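Local coordinates for probable adhesion protein (Pseudomonas aeruginosa PAO1, PDB 6R3Z) that binds divalent metal ions, with nickel held here by six histidines, and probably serves as the solute-binding component of a ferrous iron transport system, at residues N137-A140 with Y141-A145; S231-V234 with E235-R239. All blocks are in the same frame, centred on the assembly; numbering follows the deposited sequence.

Contact 1: N137-A140 with Y141-A145; sequences NAKA and YTRNA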
ATOM      1  N   ASN A 137       7.399 -22.632 -15.162  1.00 27.77           N
ATOM      2  CA  ASN A 137       6.844 -21.304 -15.433  1.00 26.66           C
ATOM      3  C   ASN A 137       7.771 -20.134 -15.067  1.00 28.82           C
ATOM      4  O   ASN A 137       7.368 -18.984 -15.252  1.00 27.52           O
ATOM      5  CB  ASN A 137       5.478 -21.150 -14.744  1.00 28.93           C
ATOM      6  CG  ASN A 137       4.397 -22.032 -15.332  1.00 40.73           C
ATOM      7  OD1 ASN A 137       4.253 -22.163 -16.558  1.00 33.63           O
ATOM      8  ND2 ASN A 137       3.602 -22.647 -14.464  1.00 31.39           N
ATOM      9  N   ALA A 138       9.006 -20.412 -14.576  1.00 26.47           N
ATOM     10  CA  ALA A 138       9.962 -19.371 -14.180  1.00 26.81           C
ATOM     11  C   ALA A 138      10.200 -18.289 -15.257  1.00 30.42           C
ATOM     12  O   ALA A 138      10.170 -17.103 -14.926  1.00 29.68           O
ATOM     13  CB  ALA A 138      11.285 -19.993 -13.749  1.00 28.43           C
ATOM     14  N   LYS A 139      10.400 -18.682 -16.534  1.00 27.70           N
ATOM     15  CA  LYS A 139      10.637 -17.692 -17.598  1.00 28.18           C
ATOM     16  C   LYS A 139       9.403 -16.790 -17.825  1.00 30.54           C
ATOM     17  O   LYS A 139       9.559 -15.581 -17.976  1.00 30.01           O
ATOM     18  CB  LYS A 139      11.105 -18.342 -18.904  1.00 31.57           C
ATOM     19  CG  LYS A 139      12.118 -17.463 -19.637  1.00 47.09           C
ATOM     20  CD  LYS A 139      11.959 -17.523 -21.148  1.00 59.18           C
ATOM     21  CE  LYS A 139      12.459 -16.256 -21.799  1.00 74.97           C
ATOM     22  NZ  LYS A 139      12.239 -16.264 -23.271  1.00 89.01           N
ATOM     23  N   ALA A 140       8.203 -17.374 -17.813  1.00 27.04           N
ATOM     24  CA  ALA A 140       6.937 -16.637 -17.982  1.00 26.66           C
ATOM     25  C   ALA A 140       6.736 -15.623 -16.831  1.00 27.46           C
ATOM     26  O   ALA A 140       6.408 -14.452 -17.093  1.00 25.05           O
ATOM     27  CB  ALA A 140       5.768 -17.602 -18.043  1.00 27.71           C
ATOM     28  N   TYR A 141       6.985 -16.052 -15.572  1.00 24.08           N
ATOM     29  CA  TYR A 141       6.862 -15.161 -14.413  1.00 22.44           C
ATOM     30  C   TYR A 141       7.812 -13.958 -14.533  1.00 24.52           C
ATOM     31  O   TYR A 141       7.412 -12.827 -14.270  1.00 22.76           O
ATOM     32  CB  TYR A 141       7.073 -15.905 -13.073  1.00 23.17           C
ATOM     33  CG  TYR A 141       6.102 -17.044 -12.788  1.00 23.93           C
ATOM     34  CD1 TYR A 141       4.853 -17.105 -13.414  1.00 25.01           C
ATOM     35  CD2 TYR A 141       6.420 -18.039 -11.865  1.00 24.76           C
ATOM     36  CE1 TYR A 141       3.942 -18.128 -13.114  1.00 25.36           C
ATOM     37  CE2 TYR A 141       5.531 -19.077 -11.578  1.00 26.18           C
ATOM     38  CZ  TYR A 141       4.290 -19.110 -12.192  1.00 31.32           C
ATOM     39  OH  TYR A 141       3.455 -20.169 -11.941  1.00 30.11           O
ATOM     40  N   THR A 142       9.050 -14.207 -14.969  1.00 22.26           N
ATOM     41  CA  THR A 142      10.062 -13.165 -15.163  1.00 22.61           C
ATOM     42  C   THR A 142       9.615 -12.199 -16.255  1.00 26.30           C
ATOM     43  O   THR A 142       9.665 -10.979 -16.046  1.00 24.84           O
ATOM     44  CB  THR A 142      11.445 -13.807 -15.419  1.00 28.74           C
ATOM     45  OG1 THR A 142      11.805 -14.531 -14.234  1.00 30.02           O
ATOM     46  CG2 THR A 142      12.534 -12.770 -15.732  1.00 29.55           C
ATOM     47  N   ARG A 143       9.167 -12.743 -17.404  1.00 24.46           N
ATOM     48  CA  ARG A 143       8.696 -11.943 -18.542  1.00 24.73           C
ATOM     49  C   ARG A 143       7.517 -11.033 -18.121  1.00 25.66           C
ATOM     50  O   ARG A 143       7.531  -9.827 -18.394  1.00 24.12           O
ATOM     51  CB  ARG A 143       8.292 -12.868 -19.687  1.00 27.00           C
ATOM     52  CG  ARG A 143       7.988 -12.167 -20.997  1.00 37.56           C
ATOM     53  CD  ARG A 143       7.827 -13.188 -22.125  1.00 41.65           C
ATOM     54  NE  ARG A 143       6.755 -14.153 -21.858  1.00 42.74           N
ATOM     55  CZ  ARG A 143       6.925 -15.471 -21.761  1.00 57.12           C
ATOM     56  NH1 ARG A 143       8.129 -16.009 -21.933  1.00 42.34           N
ATOM     57  NH2 ARG A 143       5.892 -16.261 -21.504  1.00 50.41           N
ATOM     58  N   ASN A 144       6.533 -11.618 -17.409  1.00 21.23           N
ATOM     59  CA  ASN A 144       5.342 -10.903 -16.943  1.00 21.07           C
ATOM     60  C   ASN A 144       5.710  -9.822 -15.926  1.00 24.88           C
ATOM     61  O   ASN A 144       5.175  -8.710 -16.004  1.00 23.63           O
ATOM     62  CB  ASN A 144       4.329 -11.881 -16.358  1.00 21.77           C
ATOM     63  CG  ASN A 144       3.693 -12.811 -17.378  1.00 32.61           C
ATOM     64  OD1 ASN A 144       3.731 -12.591 -18.606  1.00 27.33           O
ATOM     65  ND2 ASN A 144       3.095 -13.886 -16.892  1.00 23.44           N
ATOM     66  N   ALA A 145       6.648 -10.127 -14.998  1.00 22.75           N
ATOM     67  CA  ALA A 145       7.079  -9.145 -14.015  1.00 22.57           C
ATOM     68  C   ALA A 145       7.730  -7.940 -14.735  1.00 25.22           C
ATOM     69  O   ALA A 145       7.418  -6.793 -14.399  1.00 22.80           O
ATOM     70  CB  ALA A 145       8.043  -9.769 -13.015  1.00 23.37           C
TER
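Asn137 and Tyr141 meet in the first turn of helix 138-160, a local i to i+4 contact on the long helix, far from the metal site. CB of Asn137 sits over the tyrosine ring, 3.8 Å from the ring centroid and 25° off the normal, a CH-pi contact. Its closest ring atom is Tyr141 CZ, 3.5 Å from Asn137 CB. The carbonyl O of Asn137 lies over a face of the ring too, nearer the CG end, 3.4 Å from Tyr141 CG. The same oxygen accepts the backbone N-H of Tyr141 at 3.0 Å. Tyr141 chi1 of -60° sets CG beside its own backbone N, which folds the ring back under Asn137. The amide plane of Asn137 is turned 48° from the ring.

Three further backbone bonds continue the turn: Thr142 to Ala138, Arg143 to Lys139 and Asn144 to Ala140. On the outer side, Arg143 bends at chi3 and lays its guanidinium over Ala140, with NH2 3.7 Å from Ala140 CB. Lys139 and Arg143 are exposed, and Lys139 NZ is 4.3 Å from Arg143 NH1; their like charges probably disfavour a tighter approach. Asn144 ND2 bonds to Ile23 O and ties the helix to helix 14-24. Tyr141 also packs on Ile23, Val24 and Leu130. Asn137 O thus serves both as backbone acceptor and as a lid on the ring face, while the Asp134 carboxylate links the two side chains, taking a hydrogen bond from Asn137 ND2 and a weak one with Tyr141 OH.

Contact 2: S231-V234 with E235-R239; sequences STYV and ETIQR
Tyr233 has chi1 of 63°, which places CG between its backbone N and carbonyl carbon and swings the ring to the side where Ile237 lies. CG1 of Ile237 stands beside its own backbone N (chi1 -65°), and the extended chi2 of 169° carries CD1 back to the tyrosine. The two side chains run side by side and point the same way. Ile237 CD1 meets the ring at its edge, in plane, 3.8 Å from Tyr233 CE1. This is an apolar contact one turn apart, and the backbone supports it: Ile237 N donates to Tyr233 O at 3.3 Å. Gln238 N donates to Val234 O at 3.1 Å.

A type I turn from Ser231 to Val234 leads into the helix. Two waters join it to the first turn. Water 1 donates to Thr232 O at 2.7 Å and is hydrogen-bonded to Thr236 OG1. Water 2 accepts the N-H of Glu235 at 2.8 Å and gives Thr232 O a weak bond. On the exposed side, Arg239 NH2 forms a salt bridge with Glu235 OE2 at 2.8 Å, meeting the carboxylate on its anti side.

The buried side faces helix 205-217, where Leu208 touches both Tyr233 and Ile237, and Ile212 and Leu215 touch Ile237. Val234 rests on Ser225 and Leu245 of the sheet. Strand 220-226, helix 234-241 and strand 244-248 form a beta-alpha-beta crossover between neighbouring parallel strands.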
ATOM      1  N   SER A 231     -12.385   8.674   8.284  1.00 28.03           N
ATOM      2  CA  SER A 231     -12.601   9.074   9.679  1.00 28.79           C
ATOM      3  C   SER A 231     -13.558  10.262   9.751  1.00 33.59           C
ATOM      4  O   SER A 231     -13.484  11.169   8.921  1.00 33.12           O
ATOM      5  CB  SER A 231     -11.264   9.426  10.326  1.00 32.88           C
ATOM      6  OG  SER A 231     -10.462   8.267  10.496  1.00 37.81           O
ATOM      7  N   THR A 232     -14.406  10.291  10.792  1.00 34.00           N
ATOM      8  CA  THR A 232     -15.431  11.326  10.978  1.00 34.70           C
ATOM      9  C   THR A 232     -14.911  12.714  11.433  1.00 36.97           C
ATOM     10  O   THR A 232     -15.673  13.672  11.367  1.00 37.91           O
ATOM     11  CB  THR A 232     -16.526  10.817  11.942  1.00 45.31           C
ATOM     12  OG1 THR A 232     -15.926  10.443  13.182  1.00 45.35           O
ATOM     13  CG2 THR A 232     -17.312   9.636  11.371  1.00 45.57           C
ATOM     14  N   TYR A 233     -13.648  12.831  11.881  1.00 31.37           N
ATOM     15  CA  TYR A 233     -13.092  14.100  12.377  1.00 29.91           C
ATOM     16  C   TYR A 233     -12.337  14.963  11.339  1.00 32.77           C
ATOM     17  O   TYR A 233     -11.808  16.025  11.695  1.00 32.53           O
ATOM     18  CB  TYR A 233     -12.186  13.830  13.585  1.00 29.14           C
ATOM     19  CG  TYR A 233     -10.983  12.968  13.263  1.00 26.04           C
ATOM     20  CD1 TYR A 233      -9.814  13.529  12.751  1.00 26.78           C
ATOM     21  CD2 TYR A 233     -11.011  11.591  13.469  1.00 25.52           C
ATOM     22  CE1 TYR A 233      -8.703  12.746  12.462  1.00 25.47           C
ATOM     23  CE2 TYR A 233      -9.883  10.802  13.231  1.00 25.94           C
ATOM     24  CZ  TYR A 233      -8.745  11.382  12.684  1.00 26.70           C
ATOM     25  OH  TYR A 233      -7.631  10.625  12.405  1.00 28.42           O
ATOM     26  N   VAL A 234     -12.247  14.509  10.086  1.00 29.17           N
ATOM     27  CA  VAL A 234     -11.512  15.231   9.044  1.00 30.03           C
ATOM     28  C   VAL A 234     -12.125  16.633   8.767  1.00 34.55           C
ATOM     29  O   VAL A 234     -11.369  17.598   8.612  1.00 33.40           O
ATOM     30  CB  VAL A 234     -11.329  14.361   7.764  1.00 34.12           C
ATOM     31  CG1 VAL A 234     -10.659  15.150   6.646  1.00 34.18           C
ATOM     32  CG2 VAL A 234     -10.508  13.108   8.087  1.00 34.07           C
ATOM     33  N   GLU A 235     -13.478  16.755   8.803  1.00 34.43           N
ATOM     34  CA  GLU A 235     -14.188  18.020   8.582  1.00 35.49           C
ATOM     35  C   GLU A 235     -13.749  19.059   9.620  1.00 39.54           C
ATOM     36  O   GLU A 235     -13.513  20.210   9.264  1.00 39.46           O
ATOM     37  CB  GLU A 235     -15.707  17.797   8.610  1.00 37.89           C
ATOM     38  CG  GLU A 235     -16.533  18.942   8.046  1.00 52.82           C
ATOM     39  CD  GLU A 235     -18.029  18.693   8.071  1.00 81.35           C
ATOM     40  OE1 GLU A 235     -18.496  17.773   7.359  1.00 83.98           O
ATOM     41  OE2 GLU A 235     -18.739  19.419   8.803  1.00 77.11           O
ATOM     42  N   THR A 236     -13.575  18.622  10.879  1.00 35.91           N
ATOM     43  CA  THR A 236     -13.111  19.439  11.999  1.00 35.91           C
ATOM     44  C   THR A 236     -11.700  19.966  11.717  1.00 38.05           C
ATOM     45  O   THR A 236     -11.459  21.160  11.918  1.00 37.60           O
ATOM     46  CB  THR A 236     -13.213  18.656  13.319  1.00 45.42           C
ATOM     47  OG1 THR A 236     -14.542  18.132  13.444  1.00 46.05           O
ATOM     48  CG2 THR A 236     -12.870  19.513  14.544  1.00 43.91           C
ATOM     49  N   ILE A 237     -10.785  19.093  11.209  1.00 32.66           N
ATOM     50  CA  ILE A 237      -9.421  19.518  10.850  1.00 31.27           C
ATOM     51  C   ILE A 237      -9.448  20.640   9.818  1.00 34.66           C
ATOM     52  O   ILE A 237      -8.849  21.682  10.057  1.00 33.51           O
ATOM     53  CB  ILE A 237      -8.488  18.365  10.395  1.00 32.92           C
ATOM     54  CG1 ILE A 237      -8.228  17.377  11.530  1.00 32.73           C
ATOM     55  CG2 ILE A 237      -7.159  18.925   9.857  1.00 33.64           C
ATOM     56  CD1 ILE A 237      -7.530  16.059  11.099  1.00 40.46           C
ATOM     57  N   GLN A 238     -10.157  20.435   8.698  1.00 31.77           N
ATOM     58  CA  GLN A 238     -10.249  21.408   7.606  1.00 33.33           C
ATOM     59  C   GLN A 238     -10.765  22.772   8.077  1.00 38.58           C
ATOM     60  O   GLN A 238     -10.137  23.787   7.779  1.00 38.86           O
ATOM     61  CB  GLN A 238     -11.091  20.849   6.452  1.00 35.21           C
ATOM     62  CG  GLN A 238     -10.965  21.644   5.148  1.00 57.81           C
ATOM     63  CD  GLN A 238     -11.965  21.203   4.103  1.00 81.75           C
ATOM     64  OE1 GLN A 238     -12.532  20.101   4.155  1.00 74.46           O
ATOM     65  NE2 GLN A 238     -12.202  22.059   3.120  1.00 78.92           N
ATOM     66  N   ARG A 239     -11.862  22.785   8.850  1.00 36.04           N
ATOM     67  CA  ARG A 239     -12.452  23.998   9.400  1.00 36.96           C
ATOM     68  C   ARG A 239     -11.499  24.697  10.374  1.00 41.44           C
ATOM     69  O   ARG A 239     -11.237  25.893  10.212  1.00 42.40           O
ATOM     70  CB  ARG A 239     -13.777  23.665  10.103  1.00 37.87           C
ATOM     71  CG  ARG A 239     -14.528  24.865  10.689  1.00 50.36           C
ATOM     72  CD  ARG A 239     -15.817  24.451  11.372  1.00 61.95           C
ATOM     73  NE  ARG A 239     -16.719  23.765  10.445  1.00 74.60           N
ATOM     74  CZ  ARG A 239     -16.965  22.458  10.461  1.00 88.43           C
ATOM     75  NH1 ARG A 239     -16.398  21.679  11.375  1.00 71.65           N
ATOM     76  NH2 ARG A 239     -17.781  21.921   9.565  1.00 76.99           N
TER
HETATM   77  O   HOH W   1     -15.612  16.348  11.689  1.00 41.73           O
HETATM   78  O   HOH W   2     -15.029  14.500   8.328  1.00 48.41           O

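Both contacts are local turns at the start of a helix, but they lie on opposite sides of the chain's centre. Their centres are 46 Å apart, and their nearest atoms about 34 Å. Contact 1 belongs to the long helix 138-160 and lies away from the metal site. Contact 2 is closer to it: the side chain of Tyr233 is about 8 Å from that of the metal ligand His177 and about 12 Å from the bound nickel ion. Tyr233 also touches Ile176, the residue just before His177. A bound 1,2-ethanediol, probably from the crystallisation liquor, lies about 4 Å from the side chain of Tyr233.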